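Local coordinates for protein lipolytic enzyme, G-D-S-L family (Bacteroides thetaiotaomicron, PDB 7BR2) that metabolises the drug diltiazem as a gut microbial serine esterase of the SGNH (GDSL) hydrolase family, at residues Gly258-Leu270 with Asn438-Ile450. Numbering follows the deposited sequence.
Sequences GKDISFDYLAEAL and NKPVVRKIVLRKI
F263 and I445 face each other at the middle of an antiparallel β-sheet in which the chain's last strand, 443-449, runs beside strand 260-267, and they illustrate how one branched residue can serve two aromatic neighbours. The backbone ladder is regular: I261, F263 and Y265 each exchange two hydrogen bonds with L447, I445 and R443, respectively. The phenylalanine ring is brought across to the neighbouring strand because its CG sits between the backbone N and the carbonyl carbon (chi1 54°). I445 CB then lies over one face of the F263 ring, a CH-pi contact 4.0 Å from the centroid of that ring, with I445 CG2 against F263 CZ. The longer branch of I445 ends in CD1, which meets Y265 CB at 3.6 Å and also rests against F263 CE2. Strand 232-237 covers F263 and Y265, whose hydroxyl is bonded to E303. On the other face, K444 bends at chi2 and lays its CE against S262 CB at 3.6 Å.

Past the ladder, a water bridges Y265 O, V441 O and A267 N, while P440 packs its CG against L270 CD2. At the far end the aspartate side chain continues the pairing: K449 N donates to D260 OD1 over 3.1 Å. With an alanine in place of this aspartate, K449 N would probably lose this acceptor, and the pairing would stop at I261 and L447. The approach is from above the carboxylate plane, 42° out of it, with D260 OD1 also lying close to R448 CA.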
# COMPACT_ATOMS: atom_id res chain seq x y z
N GLY A 258 -15.10 -19.76 -39.06
CA GLY A 258 -14.01 -20.65 -39.43
C GLY A 258 -13.50 -21.34 -38.18
O GLY A 258 -14.27 -21.96 -37.43
N LYS A 259 -12.20 -21.21 -37.90
CA LYS A 259 -11.61 -21.67 -36.65
C LYS A 259 -11.28 -20.55 -35.68
O LYS A 259 -10.56 -20.78 -34.70
CB LYS A 259 -10.33 -22.45 -36.91
CG LYS A 259 -10.46 -23.91 -36.57
CD LYS A 259 -10.42 -24.75 -37.82
CE LYS A 259 -11.25 -26.02 -37.67
NZ LYS A 259 -11.17 -26.80 -38.95
N ASP A 260 -11.77 -19.33 -35.92
CA ASP A 260 -11.61 -18.24 -34.96
C ASP A 260 -12.78 -18.22 -34.00
O ASP A 260 -13.93 -18.49 -34.37
CB ASP A 260 -11.54 -16.90 -35.68
CG ASP A 260 -10.49 -16.88 -36.74
OD1 ASP A 260 -9.60 -17.75 -36.69
OD2 ASP A 260 -10.59 -16.03 -37.65
N ILE A 261 -12.51 -17.86 -32.76
CA ILE A 261 -13.58 -17.77 -31.77
C ILE A 261 -13.51 -16.40 -31.11
O ILE A 261 -12.42 -15.87 -30.86
CB ILE A 261 -13.50 -18.91 -30.74
CG1 ILE A 261 -14.75 -18.93 -29.87
CG2 ILE A 261 -12.22 -18.82 -29.92
CD1 ILE A 261 -14.91 -20.20 -29.05
N SER A 262 -14.67 -15.82 -30.84
CA SER A 262 -14.75 -14.47 -30.31
C SER A 262 -15.91 -14.38 -29.35
O SER A 262 -16.88 -15.14 -29.46
CB SER A 262 -14.90 -13.45 -31.44
OG SER A 262 -16.20 -13.49 -31.98
N PHE A 263 -15.79 -13.50 -28.36
CA PHE A 263 -16.90 -13.29 -27.44
C PHE A 263 -16.76 -11.92 -26.77
O PHE A 263 -15.76 -11.22 -26.93
CB PHE A 263 -16.98 -14.40 -26.39
CG PHE A 263 -15.71 -14.62 -25.64
CD1 PHE A 263 -14.72 -15.45 -26.14
CD2 PHE A 263 -15.51 -14.03 -24.40
CE1 PHE A 263 -13.55 -15.68 -25.44
CE2 PHE A 263 -14.34 -14.25 -23.69
CZ PHE A 263 -13.36 -15.07 -24.20
N ASP A 264 -17.81 -11.56 -26.04
CA ASP A 264 -17.88 -10.32 -25.28
C ASP A 264 -17.66 -10.64 -23.81
O ASP A 264 -18.29 -11.57 -23.27
CB ASP A 264 -19.23 -9.63 -25.50
CG ASP A 264 -19.34 -9.01 -26.89
OD1 ASP A 264 -18.30 -8.85 -27.57
OD2 ASP A 264 -20.47 -8.71 -27.32
N TYR A 265 -16.73 -9.91 -23.21
CA TYR A 265 -16.28 -10.10 -21.83
C TYR A 265 -16.59 -8.83 -21.05
O TYR A 265 -16.10 -7.75 -21.40
CB TYR A 265 -14.78 -10.39 -21.84
CG TYR A 265 -14.04 -10.29 -20.53
CD1 TYR A 265 -14.40 -11.05 -19.43
CD2 TYR A 265 -12.96 -9.43 -20.41
CE1 TYR A 265 -13.71 -10.96 -18.24
CE2 TYR A 265 -12.26 -9.33 -19.22
CZ TYR A 265 -12.63 -10.10 -18.15
OH TYR A 265 -11.93 -10.00 -16.97
N LEU A 266 -17.43 -8.93 -20.03
CA LEU A 266 -17.69 -7.78 -19.17
C LEU A 266 -17.27 -8.16 -17.75
O LEU A 266 -17.99 -8.88 -17.06
CB LEU A 266 -19.15 -7.32 -19.23
CG LEU A 266 -19.47 -6.16 -18.26
CD1 LEU A 266 -18.65 -4.89 -18.61
CD2 LEU A 266 -20.95 -5.83 -18.19
N ALA A 267 -16.11 -7.66 -17.33
CA ALA A 267 -15.60 -7.94 -16.00
C ALA A 267 -16.25 -7.02 -14.98
O ALA A 267 -16.74 -5.95 -15.32
CB ALA A 267 -14.08 -7.76 -15.97
N GLU A 268 -16.31 -7.49 -13.73
CA GLU A 268 -16.73 -6.64 -12.63
C GLU A 268 -15.59 -5.80 -12.09
O GLU A 268 -15.84 -4.78 -11.42
CB GLU A 268 -17.31 -7.47 -11.48
CG GLU A 268 -18.55 -8.26 -11.86
CD GLU A 268 -18.92 -9.30 -10.82
OE1 GLU A 268 -18.20 -9.43 -9.80
OE2 GLU A 268 -19.93 -10.01 -11.04
N ALA A 269 -14.35 -6.20 -12.34
CA ALA A 269 -13.20 -5.52 -11.79
C ALA A 269 -12.13 -5.45 -12.87
O ALA A 269 -12.16 -6.21 -13.84
CB ALA A 269 -12.68 -6.23 -10.54
N LEU A 270 -11.20 -4.54 -12.68
CA LEU A 270 -10.03 -4.38 -13.53
C LEU A 270 -8.85 -5.14 -12.94
O LEU A 270 -8.87 -5.49 -11.75
CB LEU A 270 -9.68 -2.89 -13.69
CG LEU A 270 -10.70 -1.98 -14.37
CD1 LEU A 270 -10.23 -0.52 -14.35
CD2 LEU A 270 -10.98 -2.45 -15.80
N ASN A 438 -13.01 3.92 -13.66
CA ASN A 438 -12.56 2.60 -13.22
C ASN A 438 -13.59 1.50 -13.50
O ASN A 438 -13.39 0.36 -13.05
CB ASN A 438 -12.20 2.62 -11.73
CG ASN A 438 -13.35 3.01 -10.84
OD1 ASN A 438 -14.39 3.42 -11.32
ND2 ASN A 438 -13.15 2.90 -9.53
N LYS A 439 -14.67 1.80 -14.22
CA LYS A 439 -15.71 0.81 -14.51
C LYS A 439 -15.33 -0.01 -15.73
O LYS A 439 -15.17 0.55 -16.82
CB LYS A 439 -17.05 1.49 -14.75
CG LYS A 439 -17.31 2.72 -13.88
CD LYS A 439 -17.38 2.34 -12.42
CE LYS A 439 -17.62 3.56 -11.57
NZ LYS A 439 -17.16 3.43 -10.16
N PRO A 440 -15.21 -1.33 -15.62
CA PRO A 440 -14.89 -2.14 -16.80
C PRO A 440 -15.97 -1.96 -17.86
O PRO A 440 -17.15 -1.83 -17.54
CB PRO A 440 -14.87 -3.58 -16.27
CG PRO A 440 -14.64 -3.45 -14.80
CD PRO A 440 -15.33 -2.16 -14.40
N VAL A 441 -15.55 -1.95 -19.11
CA VAL A 441 -16.47 -1.91 -20.24
C VAL A 441 -16.41 -3.26 -20.95
O VAL A 441 -15.51 -4.08 -20.71
CB VAL A 441 -16.17 -0.76 -21.22
CG1 VAL A 441 -16.29 0.58 -20.52
CG2 VAL A 441 -14.80 -0.90 -21.80
N VAL A 442 -17.41 -3.51 -21.80
CA VAL A 442 -17.44 -4.74 -22.57
C VAL A 442 -16.24 -4.76 -23.50
O VAL A 442 -16.03 -3.83 -24.29
CB VAL A 442 -18.77 -4.89 -23.33
CG1 VAL A 442 -18.75 -6.15 -24.16
CG2 VAL A 442 -19.94 -4.94 -22.36
N ARG A 443 -15.44 -5.82 -23.40
CA ARG A 443 -14.25 -6.02 -24.23
C ARG A 443 -14.46 -7.18 -25.19
O ARG A 443 -14.92 -8.26 -24.80
CB ARG A 443 -13.02 -6.28 -23.36
CG ARG A 443 -12.74 -5.20 -22.34
CD ARG A 443 -12.34 -3.89 -23.01
NE ARG A 443 -11.97 -2.88 -22.03
CZ ARG A 443 -11.53 -1.66 -22.34
NH1 ARG A 443 -11.41 -1.30 -23.61
NH2 ARG A 443 -11.21 -0.81 -21.37
N LYS A 444 -14.08 -6.97 -26.44
CA LYS A 444 -14.23 -7.95 -27.50
C LYS A 444 -12.98 -8.82 -27.57
O LYS A 444 -11.92 -8.37 -28.01
CB LYS A 444 -14.47 -7.23 -28.82
CG LYS A 444 -14.38 -8.08 -30.05
CD LYS A 444 -15.59 -8.93 -30.31
CE LYS A 444 -15.29 -9.86 -31.49
NZ LYS A 444 -14.62 -9.16 -32.67
N ILE A 445 -13.10 -10.08 -27.15
CA ILE A 445 -11.97 -11.01 -27.12
C ILE A 445 -12.04 -11.91 -28.35
O ILE A 445 -13.09 -12.46 -28.67
CB ILE A 445 -11.98 -11.84 -25.82
CG1 ILE A 445 -11.85 -10.89 -24.62
CG2 ILE A 445 -10.88 -12.88 -25.86
CD1 ILE A 445 -11.70 -11.58 -23.27
N VAL A 446 -10.90 -12.06 -29.03
CA VAL A 446 -10.79 -12.82 -30.27
C VAL A 446 -9.59 -13.75 -30.16
O VAL A 446 -8.50 -13.32 -29.76
CB VAL A 446 -10.63 -11.90 -31.49
CG1 VAL A 446 -10.20 -12.69 -32.71
CG2 VAL A 446 -11.89 -11.10 -31.75
N LEU A 447 -9.79 -15.01 -30.52
CA LEU A 447 -8.70 -15.97 -30.70
C LEU A 447 -8.70 -16.34 -32.17
O LEU A 447 -9.61 -17.04 -32.64
CB LEU A 447 -8.86 -17.19 -29.80
CG LEU A 447 -8.63 -16.85 -28.32
CD1 LEU A 447 -9.31 -17.85 -27.41
CD2 LEU A 447 -7.16 -16.73 -27.98
N ARG A 448 -7.69 -15.85 -32.88
CA ARG A 448 -7.57 -16.01 -34.31
C ARG A 448 -6.55 -17.11 -34.55
O ARG A 448 -5.42 -17.02 -34.05
CB ARG A 448 -7.10 -14.70 -34.94
CG ARG A 448 -6.76 -14.78 -36.42
CD ARG A 448 -6.18 -13.45 -36.93
NE ARG A 448 -7.01 -12.28 -36.70
CZ ARG A 448 -6.58 -11.02 -36.81
NH1 ARG A 448 -5.31 -10.79 -37.13
NH2 ARG A 448 -7.40 -10.00 -36.59
N LYS A 449 -6.91 -18.17 -35.27
CA LYS A 449 -5.89 -19.19 -35.39
C LYS A 449 -4.93 -18.82 -36.50
O LYS A 449 -5.30 -18.18 -37.49
CB LYS A 449 -6.50 -20.58 -35.58
CG LYS A 449 -5.60 -21.59 -36.26
CD LYS A 449 -6.00 -22.98 -35.79
CE LYS A 449 -5.85 -24.03 -36.86
NZ LYS A 449 -5.58 -25.35 -36.22
N ILE A 450 -3.67 -19.20 -36.32
CA ILE A 450 -2.61 -18.83 -37.26
C ILE A 450 -2.21 -20.03 -38.08
O ILE A 450 -2.19 -21.14 -37.53
CB ILE A 450 -1.40 -18.24 -36.51
CG1 ILE A 450 -1.85 -17.07 -35.63
CG2 ILE A 450 -0.34 -17.77 -37.50
CD1 ILE A 450 -0.78 -16.57 -34.71
OXT ILE A 450 -1.92 -19.93 -39.28
O HOH W 1 -14.67 -6.23 -19.37